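Local coordinates for uncharacterized conserved protein (Idiomarina loihiensis, PDB 2QSD), which is of unknown function but belongs to the DUF1543 family, whose sequence signature occurs twice along its chain, at residues G54-L63 and Q166-P177; L12-P20 and A43-T51. All blocks are in the same frame, centred on the assembly; numbering follows the deposited sequence.

Interaction 1: residues G54-L63 and Q166-P177; sequences GLHLDSFVHL and QPLVPDWKGYQP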
loop_
_atom_site.group_PDB
_atom_site.type_symbol
_atom_site.label_atom_id
_atom_site.label_comp_id
_atom_site.label_asym_id
_atom_site.label_seq_id
_atom_site.Cartn_x
_atom_site.Cartn_y
_atom_site.Cartn_z
ATOM N N GLY A 54 -15.659 -3.242 -2.828
ATOM C CA GLY A 54 -14.871 -3.860 -1.763
ATOM C C GLY A 54 -14.082 -2.865 -0.933
ATOM O O GLY A 54 -13.268 -3.263 -0.099
ATOM N N LEU A 55 -14.325 -1.576 -1.164
ATOM C CA LEU A 55 -13.658 -0.503 -0.438
ATOM C C LEU A 55 -13.971 -0.585 1.051
ATOM O O LEU A 55 -15.121 -0.778 1.450
ATOM C CB LEU A 55 -14.076 0.859 -1.001
ATOM C CG LEU A 55 -13.482 2.152 -0.431
ATOM C CD1 LEU A 55 -11.971 2.201 -0.606
ATOM C CD2 LEU A 55 -14.125 3.344 -1.101
ATOM N N HIS A 56 -12.933 -0.466 1.868
ATOM C CA HIS A 56 -13.094 -0.564 3.311
ATOM C C HIS A 56 -12.238 0.451 4.041
ATOM O O HIS A 56 -11.144 0.805 3.595
ATOM C CB HIS A 56 -12.779 -1.981 3.808
ATOM C CG HIS A 56 -11.442 -2.497 3.369
ATOM N ND1 HIS A 56 -10.315 -2.411 4.159
ATOM C CD2 HIS A 56 -11.052 -3.110 2.224
ATOM C CE1 HIS A 56 -9.289 -2.946 3.521
ATOM N NE2 HIS A 56 -9.708 -3.373 2.343
ATOM N N LEU A 57 -12.767 0.914 5.164
ATOM C CA LEU A 57 -12.080 1.798 6.082
ATOM C C LEU A 57 -11.265 0.958 7.062
ATOM O O LEU A 57 -11.781 -0.012 7.618
ATOM C CB LEU A 57 -13.136 2.603 6.827
ATOM C CG LEU A 57 -12.731 3.745 7.736
ATOM C CD1 LEU A 57 -12.367 4.966 6.916
ATOM C CD2 LEU A 57 -13.900 4.028 8.653
ATOM N N ASP A 58 -10.003 1.327 7.279
ATOM C CA ASP A 58 -9.111 0.553 8.159
ATOM C C ASP A 58 -8.711 1.251 9.459
ATOM O O ASP A 58 -8.624 0.613 10.504
ATOM C CB ASP A 58 -7.868 0.074 7.402
ATOM C CG ASP A 58 -8.180 -1.049 6.419
ATOM O OD1 ASP A 58 -9.291 -1.620 6.492
ATOM O OD2 ASP A 58 -7.314 -1.358 5.573
ATOM N N SER A 59 -8.437 2.549 9.382
ATOM C CA SER A 59 -8.286 3.379 10.570
ATOM C C SER A 59 -8.626 4.825 10.251
ATOM O O SER A 59 -8.663 5.220 9.087
ATOM C CB SER A 59 -6.878 3.277 11.164
ATOM O OG SER A 59 -5.905 3.806 10.289
ATOM N N PHE A 60 -8.894 5.600 11.295
ATOM C CA PHE A 60 -9.097 7.032 11.168
ATOM C C PHE A 60 -8.767 7.765 12.460
ATOM O O PHE A 60 -8.728 7.167 13.539
ATOM C CB PHE A 60 -10.526 7.366 10.713
ATOM C CG PHE A 60 -11.586 7.093 11.746
ATOM C CD1 PHE A 60 -12.270 5.886 11.750
ATOM C CD2 PHE A 60 -11.923 8.056 12.695
ATOM C CE1 PHE A 60 -13.257 5.628 12.692
ATOM C CE2 PHE A 60 -12.903 7.806 13.647
ATOM C CZ PHE A 60 -13.574 6.591 13.644
ATOM N N VAL A 61 -8.557 9.071 12.337
ATOM C CA VAL A 61 -8.428 9.956 13.485
ATOM C C VAL A 61 -9.100 11.291 13.191
ATOM O O VAL A 61 -8.981 11.831 12.093
ATOM C CB VAL A 61 -6.943 10.125 13.926
ATOM C CG1 VAL A 61 -6.048 10.566 12.758
ATOM C CG2 VAL A 61 -6.817 11.070 15.123
ATOM N N HIS A 62 -9.857 11.785 14.166
ATOM C CA HIS A 62 -10.368 13.148 14.151
ATOM C C HIS A 62 -9.195 14.038 14.509
ATOM O O HIS A 62 -8.663 13.954 15.617
ATOM C CB HIS A 62 -11.515 13.288 15.164
ATOM C CG HIS A 62 -11.942 14.701 15.435
ATOM N ND1 HIS A 62 -12.459 15.094 16.651
ATOM C CD2 HIS A 62 -11.937 15.808 14.655
ATOM C CE1 HIS A 62 -12.754 16.380 16.608
ATOM N NE2 HIS A 62 -12.443 16.838 15.409
ATOM N N LEU A 63 -8.788 14.872 13.557
ATOM C CA LEU A 63 -7.623 15.742 13.715
ATOM C C LEU A 63 -8.073 17.138 14.141
ATOM O O LEU A 63 -8.721 17.835 13.362
ATOM C CB LEU A 63 -6.887 15.845 12.377
ATOM C CG LEU A 63 -5.422 15.439 12.220
ATOM C CD1 LEU A 63 -4.831 16.196 11.038
ATOM C CD2 LEU A 63 -4.580 15.653 13.476
ATOM N N GLN A 166 -1.866 16.896 20.307
ATOM C CA GLN A 166 -2.689 15.734 20.011
ATOM C C GLN A 166 -1.802 14.665 19.374
ATOM O O GLN A 166 -1.157 14.925 18.355
ATOM C CB GLN A 166 -3.851 16.102 19.083
ATOM C CG GLN A 166 -4.653 14.894 18.603
ATOM C CD GLN A 166 -5.725 15.210 17.562
ATOM O OE1 GLN A 166 -5.860 16.340 17.087
ATOM N NE2 GLN A 166 -6.496 14.194 17.205
ATOM N N PRO A 167 -1.759 13.463 19.979
ATOM C CA PRO A 167 -0.971 12.376 19.397
ATOM C C PRO A 167 -1.585 11.889 18.085
ATOM O O PRO A 167 -2.790 11.634 18.013
ATOM C CB PRO A 167 -1.015 11.284 20.468
ATOM C CG PRO A 167 -2.219 11.589 21.301
ATOM C CD PRO A 167 -2.444 13.065 21.226
ATOM N N LEU A 168 -0.760 11.795 17.047
ATOM C CA LEU A 168 -1.224 11.335 15.747
ATOM C C LEU A 168 -1.311 9.803 15.744
ATOM O O LEU A 168 -0.424 9.115 15.242
ATOM C CB LEU A 168 -0.310 11.863 14.637
ATOM C CG LEU A 168 -0.796 11.730 13.192
ATOM C CD1 LEU A 168 -1.946 12.675 12.894
ATOM C CD2 LEU A 168 0.350 11.974 12.236
ATOM N N VAL A 169 -2.380 9.292 16.354
ATOM C CA VAL A 169 -2.644 7.859 16.491
ATOM C C VAL A 169 -4.137 7.632 16.187
ATOM O O VAL A 169 -4.930 8.562 16.312
ATOM C CB VAL A 169 -2.261 7.304 17.921
ATOM C CG1 VAL A 169 -0.760 7.429 18.194
ATOM C CG2 VAL A 169 -3.079 7.957 19.030
ATOM N N PRO A 170 -4.529 6.410 15.773
ATOM C CA PRO A 170 -5.940 6.233 15.416
ATOM C C PRO A 170 -6.904 6.341 16.599
ATOM O O PRO A 170 -6.569 5.940 17.716
ATOM C CB PRO A 170 -5.985 4.807 14.852
ATOM C CG PRO A 170 -4.556 4.432 14.579
ATOM C CD PRO A 170 -3.762 5.160 15.597
ATOM N N ASP A 171 -8.086 6.898 16.345
ATOM C CA ASP A 171 -9.202 6.807 17.274
ATOM C C ASP A 171 -9.725 5.367 17.260
ATOM O O ASP A 171 -10.161 4.837 18.278
ATOM C CB ASP A 171 -10.331 7.766 16.863
ATOM C CG ASP A 171 -9.946 9.231 17.003
ATOM O OD1 ASP A 171 -8.968 9.534 17.724
ATOM O OD2 ASP A 171 -10.633 10.086 16.398
ATOM N N TRP A 172 -9.668 4.753 16.084
ATOM C CA TRP A 172 -10.232 3.442 15.833
ATOM C C TRP A 172 -9.400 2.760 14.757
ATOM O O TRP A 172 -8.944 3.415 13.823
ATOM C CB TRP A 172 -11.680 3.588 15.355
ATOM C CG TRP A 172 -12.299 2.311 14.854
ATOM C CD1 TRP A 172 -12.980 1.388 15.590
ATOM C CD2 TRP A 172 -12.291 1.819 13.504
ATOM N NE1 TRP A 172 -13.396 0.352 14.788
ATOM C CE2 TRP A 172 -12.986 0.589 13.504
ATOM C CE3 TRP A 172 -11.760 2.298 12.296
ATOM C CZ2 TRP A 172 -13.166 -0.173 12.344
ATOM C CZ3 TRP A 172 -11.935 1.541 11.145
ATOM C CH2 TRP A 172 -12.634 0.318 11.178
ATOM N N LYS A 173 -9.210 1.451 14.894
ATOM C CA LYS A 173 -8.655 0.624 13.823
ATOM C C LYS A 173 -9.402 -0.703 13.712
ATOM O O LYS A 173 -9.917 -1.223 14.703
ATOM C CB LYS A 173 -7.141 0.423 13.971
ATOM C CG LYS A 173 -6.690 -0.192 15.282
ATOM C CD LYS A 173 -5.183 -0.061 15.460
ATOM C CE LYS A 173 -4.755 -0.488 16.861
ATOM N NZ LYS A 173 -3.345 -0.108 17.155
ATOM N N GLY A 174 -9.475 -1.233 12.495
ATOM C CA GLY A 174 -10.229 -2.449 12.212
ATOM C C GLY A 174 -10.537 -2.603 10.737
ATOM O O GLY A 174 -9.731 -2.225 9.889
ATOM N N TYR A 175 -11.707 -3.162 10.435
ATOM C CA TYR A 175 -12.122 -3.416 9.064
ATOM C C TYR A 175 -13.588 -3.050 8.928
ATOM O O TYR A 175 -14.448 -3.727 9.475
ATOM C CB TYR A 175 -11.908 -4.895 8.706
ATOM C CG TYR A 175 -12.126 -5.229 7.238
ATOM C CD1 TYR A 175 -11.054 -5.269 6.346
ATOM C CD2 TYR A 175 -13.402 -5.512 6.744
ATOM C CE1 TYR A 175 -11.248 -5.580 5.000
ATOM C CE2 TYR A 175 -13.607 -5.815 5.402
ATOM C CZ TYR A 175 -12.529 -5.849 4.536
ATOM O OH TYR A 175 -12.738 -6.157 3.209
ATOM N N GLN A 176 -13.867 -1.982 8.191
ATOM C CA GLN A 176 -15.231 -1.489 8.040
ATOM C C GLN A 176 -15.530 -1.211 6.571
ATOM O O GLN A 176 -15.093 -0.195 6.041
ATOM C CB GLN A 176 -15.440 -0.227 8.892
ATOM C CG GLN A 176 -16.843 0.400 8.824
ATOM C CD GLN A 176 -17.872 -0.323 9.679
ATOM O OE1 GLN A 176 -17.538 -1.197 10.487
ATOM N NE2 GLN A 176 -19.135 0.047 9.509
ATOM N N PRO A 177 -16.242 -2.136 5.903
ATOM C CA PRO A 177 -16.683 -1.931 4.527
ATOM C C PRO A 177 -17.590 -0.724 4.413
ATOM O O PRO A 177 -18.469 -0.527 5.244
ATOM C CB PRO A 177 -17.475 -3.205 4.216
ATOM C CG PRO A 177 -16.919 -4.219 5.137
ATOM C CD PRO A 177 -16.636 -3.465 6.401
HETATM O O HOH W 1 -9.472 12.424 17.902
#

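Interaction 2: residues L12-P20 and A43-T51; sequences LVYVGGTAP and AIRKGWFGT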
loop_
_atom_site.group_PDB
_atom_site.type_symbol
_atom_site.label_atom_id
_atom_site.label_comp_id
_atom_site.label_asym_id
_atom_site.label_seq_id
_atom_site.Cartn_x
_atom_site.Cartn_y
_atom_site.Cartn_z
ATOM N N LEU A 12 -8.716 12.262 9.237
ATOM C CA LEU A 12 -7.718 11.602 8.417
ATOM C C LEU A 12 -8.051 10.112 8.428
ATOM O O LEU A 12 -8.048 9.484 9.480
ATOM C CB LEU A 12 -6.313 11.959 8.923
ATOM C CG LEU A 12 -5.030 11.155 9.205
ATOM C CD1 LEU A 12 -4.842 9.847 8.474
ATOM C CD2 LEU A 12 -3.831 12.063 8.964
ATOM N N VAL A 13 -8.371 9.567 7.256
ATOM C CA VAL A 13 -8.841 8.186 7.140
ATOM C C VAL A 13 -7.879 7.322 6.330
ATOM O O VAL A 13 -7.318 7.759 5.326
ATOM C CB VAL A 13 -10.279 8.093 6.538
ATOM C CG1 VAL A 13 -11.286 8.810 7.408
ATOM C CG2 VAL A 13 -10.343 8.669 5.151
ATOM N N TYR A 14 -7.683 6.094 6.786
ATOM C CA TYR A 14 -6.824 5.139 6.106
ATOM C C TYR A 14 -7.751 4.112 5.484
ATOM O O TYR A 14 -8.455 3.385 6.184
ATOM C CB TYR A 14 -5.887 4.501 7.122
ATOM C CG TYR A 14 -4.836 3.554 6.588
ATOM C CD1 TYR A 14 -3.812 4.007 5.751
ATOM C CD2 TYR A 14 -4.828 2.211 6.971
ATOM C CE1 TYR A 14 -2.827 3.141 5.276
ATOM C CE2 TYR A 14 -3.845 1.330 6.506
ATOM C CZ TYR A 14 -2.851 1.803 5.660
ATOM O OH TYR A 14 -1.886 0.942 5.199
ATOM N N VAL A 15 -7.791 4.090 4.159
ATOM C CA VAL A 15 -8.737 3.235 3.457
ATOM C C VAL A 15 -8.011 2.207 2.614
ATOM O O VAL A 15 -6.844 2.390 2.269
ATOM C CB VAL A 15 -9.725 4.050 2.602
ATOM C CG1 VAL A 15 -10.618 4.878 3.493
ATOM C CG2 VAL A 15 -8.987 4.958 1.620
ATOM N N GLY A 16 -8.706 1.121 2.298
ATOM C CA GLY A 16 -8.121 0.011 1.561
ATOM C C GLY A 16 -9.057 -0.556 0.518
ATOM O O GLY A 16 -10.283 -0.418 0.608
ATOM N N GLY A 17 -8.470 -1.207 -0.476
ATOM C CA GLY A 17 -9.241 -1.792 -1.554
ATOM C C GLY A 17 -8.359 -2.194 -2.713
ATOM O O GLY A 17 -7.135 -2.283 -2.582
ATOM N N THR A 18 -8.987 -2.423 -3.858
ATOM C CA THR A 18 -8.272 -2.908 -5.020
ATOM C C THR A 18 -8.201 -1.855 -6.137
ATOM O O THR A 18 -8.921 -0.853 -6.111
ATOM C CB THR A 18 -8.866 -4.268 -5.504
ATOM O OG1 THR A 18 -8.035 -4.817 -6.527
ATOM C CG2 THR A 18 -10.278 -4.103 -6.040
ATOM N N ALA A 19 -7.296 -2.073 -7.086
ATOM C CA ALA A 19 -7.233 -1.289 -8.321
ATOM C C ALA A 19 -6.858 -2.219 -9.481
ATOM O O ALA A 19 -6.196 -3.239 -9.252
ATOM C CB ALA A 19 -6.222 -0.156 -8.189
ATOM N N PRO A 20 -7.291 -1.892 -10.720
ATOM C CA PRO A 20 -6.980 -2.765 -11.860
ATOM C C PRO A 20 -5.486 -2.909 -12.115
ATOM O O PRO A 20 -4.751 -1.915 -12.113
ATOM C CB PRO A 20 -7.641 -2.048 -13.037
ATOM C CG PRO A 20 -8.727 -1.216 -12.414
ATOM C CD PRO A 20 -8.108 -0.736 -11.142
ATOM N N ALA A 43 -17.403 11.359 0.187
ATOM C CA ALA A 43 -16.123 11.993 -0.087
ATOM C C ALA A 43 -14.975 10.992 -0.060
ATOM O O ALA A 43 -13.971 11.180 -0.745
ATOM C CB ALA A 43 -15.868 13.128 0.892
ATOM N N ILE A 44 -15.123 9.934 0.735
ATOM C CA ILE A 44 -14.135 8.860 0.764
ATOM C C ILE A 44 -14.201 8.074 -0.537
ATOM O O ILE A 44 -13.175 7.871 -1.199
ATOM C CB ILE A 44 -14.337 7.919 1.965
ATOM C CG1 ILE A 44 -14.066 8.674 3.262
ATOM C CG2 ILE A 44 -13.403 6.707 1.867
ATOM C CD1 ILE A 44 -14.439 7.900 4.498
ATOM N N ARG A 45 -15.416 7.668 -0.906
ATOM C CA ARG A 45 -15.662 6.960 -2.166
ATOM C C ARG A 45 -15.165 7.710 -3.397
ATOM O O ARG A 45 -14.549 7.104 -4.271
ATOM C CB ARG A 45 -17.139 6.605 -2.324
ATOM C CG ARG A 45 -17.567 5.430 -1.464
ATOM C CD ARG A 45 -18.746 4.703 -2.086
ATOM N NE ARG A 45 -18.972 3.384 -1.490
ATOM C CZ ARG A 45 -18.312 2.276 -1.823
ATOM N NH1 ARG A 45 -18.602 1.130 -1.219
ATOM N NH2 ARG A 45 -17.358 2.304 -2.749
ATOM N N LYS A 46 -15.397 9.021 -3.447
ATOM C CA LYS A 46 -14.967 9.814 -4.600
ATOM C C LYS A 46 -13.482 10.189 -4.571
ATOM O O LYS A 46 -12.917 10.561 -5.599
ATOM C CB LYS A 46 -15.869 11.042 -4.813
ATOM C CG LYS A 46 -15.553 12.260 -3.962
ATOM C CD LYS A 46 -16.090 13.544 -4.608
ATOM C CE LYS A 46 -17.621 13.598 -4.640
ATOM N NZ LYS A 46 -18.125 14.859 -5.265
ATOM N N GLY A 47 -12.855 10.085 -3.402
ATOM C CA GLY A 47 -11.420 10.340 -3.275
ATOM C C GLY A 47 -10.567 9.098 -3.502
ATOM O O GLY A 47 -9.375 9.207 -3.807
ATOM N N TRP A 48 -11.175 7.920 -3.348
ATOM C CA TRP A 48 -10.491 6.639 -3.585
ATOM C C TRP A 48 -10.114 6.482 -5.053
ATOM O O TRP A 48 -10.963 6.578 -5.922
ATOM C CB TRP A 48 -11.360 5.461 -3.121
ATOM C CG TRP A 48 -10.796 4.110 -3.446
ATOM C CD1 TRP A 48 -11.345 3.178 -4.279
ATOM C CD2 TRP A 48 -9.582 3.528 -2.938
ATOM N NE1 TRP A 48 -10.555 2.056 -4.319
ATOM C CE2 TRP A 48 -9.463 2.246 -3.515
ATOM C CE3 TRP A 48 -8.588 3.963 -2.053
ATOM C CZ2 TRP A 48 -8.390 1.397 -3.244
ATOM C CZ3 TRP A 48 -7.515 3.116 -1.786
ATOM C CH2 TRP A 48 -7.427 1.851 -2.379
ATOM N N PHE A 49 -8.832 6.255 -5.311
ATOM C CA PHE A 49 -8.287 6.269 -6.669
ATOM C C PHE A 49 -8.607 4.994 -7.446
ATOM O O PHE A 49 -8.559 4.986 -8.681
ATOM C CB PHE A 49 -6.763 6.467 -6.616
ATOM C CG PHE A 49 -6.013 5.248 -6.163
ATOM C CD1 PHE A 49 -5.885 4.963 -4.806
ATOM C CD2 PHE A 49 -5.451 4.366 -7.097
ATOM C CE1 PHE A 49 -5.201 3.833 -4.383
ATOM C CE2 PHE A 49 -4.778 3.227 -6.681
ATOM C CZ PHE A 49 -4.650 2.958 -5.323
ATOM N N GLY A 50 -8.894 3.920 -6.709
ATOM C CA GLY A 50 -9.017 2.581 -7.279
ATOM C C GLY A 50 -10.442 2.141 -7.534
ATOM O O GLY A 50 -11.327 2.963 -7.755
ATOM N N THR A 51 -10.648 0.830 -7.492
ATOM C CA THR A 51 -11.936 0.196 -7.735
ATOM C C THR A 51 -12.857 0.388 -6.532
ATOM O O THR A 51 -12.439 0.192 -5.392
ATOM C CB THR A 51 -11.722 -1.312 -8.018
ATOM O OG1 THR A 51 -10.933 -1.462 -9.206
ATOM C CG2 THR A 51 -13.040 -2.076 -8.169
HETATM O O HOH W 2 -11.844 -2.060 -3.772
#

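Interaction 1: residues G54-L63 and Q166-P177
His56 and Tyr175 form an offset stack across this antiparallel pairing, ring centroids 4.3 Å apart and planes at 23°, with Tyr175 CE1 over the centre of the imidazole. His56 CG sits between its backbone N and carbonyl carbon (chi1 53°), which brings the imidazole over Tyr175, and His56 CB makes a CH-pi contact over the tyrosine face. The imidazole is held from its rim as well: ND1 donates to Asp58 OD1 at 2.7 Å, in the ring plane, and NE2 bonds to Glu25, together fixing its rotation. Further along, the rings of Phe60 and Trp172 have nearly parallel planes but are slid apart and barely overlap, Phe60 CD1 touching Trp172 CE3 at 3.7 Å; Leu57 CD2 packs on Trp172 CZ3.

Backbone bonds pair Leu57 with Gln176 in both directions, and Gly174 N reaches Asp58 O at 2.8 Å. Phe60 N to Trp172 O is weak. The register slips by one between Leu57 and Ser59, a beta bulge, where the partner chain turns its corner at Gly174.

Beyond Phe60, side chains take over. Asp171 OD2 accepts His62 N at 2.9 Å, almost straight (176°) but from above the carboxylate plane. The extended Gln166 points NE2 at His62 O, 2.7 Å away, with the oxygen in the amide plane.

Strand 56-62 is flanked by 172-173 and 175-177 along one edge and by strand 9-17 along the other, while Leu168 reaches strand 105-110.

Interaction 2: residues L12-P20 and A43-T51
Ile44, in the short helix 41-47, sends two branches to the strand: CG1 meets Val13 CG2 tip to tip, and CG2 lies 3.7 Å from Val15 CG1. Further on, Trp48 carries the indole against the strand. With CG anti to the backbone N (chi1 174°), the ring runs past Val15, CE3 lying 3.8 Å from Val15 CG2, and its six-membered ring reaches Gly16 and Gly17, CZ2 coming within 3.6 Å of Gly17 C. The indole thus comes directly against the backbone of Gly17. Trp48 NE1 donates to Thr51 O at 2.9 Å, from well above the carbonyl plane, tying the indole to its own loop.

This is a helix and its following loop packed across one face of an antiparallel sheet, with Val13 and Val15 among the strand residues that meet it.

Phe49 brings CE2 to 4.0 Å from Ala19 CB, and its ring also packs on Phe49 of the second subunit. Gly50 CA lies 3.6 Å from Thr18 O and also touches Ala19 CB. At Thr51 the backbone N bonds to Thr18 O at 2.8 Å, and a water accepts from Thr18 N while donating to Thr51 O. The two threonine side chains lie alongside, Thr18 CG2 being 3.7 Å from Thr51 CB, and Thr51 OG1 abuts Pro20 CD.

Interactions 1 and 2 have centres about 13 Å apart and share one antiparallel sheet, in which strands 9-17 and 56-62 are neighbours. They touch directly: Ser59 O lies 2.6 Å from Tyr14 N and His56 O lies 2.8 Å from Gly16 N, both probable hydrogen bonds. Along the chain they come in series, interaction 2 closing at Thr51 just before interaction 1 opens at Gly54. The chain therefore leaves helix 41-47, rounds a short loop, and enters the sheet beside the strand that the helix packs against. Interaction 1 then adds the C-terminal strands 172-173 and 175-177, bringing the end of the modelled chain alongside its N-terminal half.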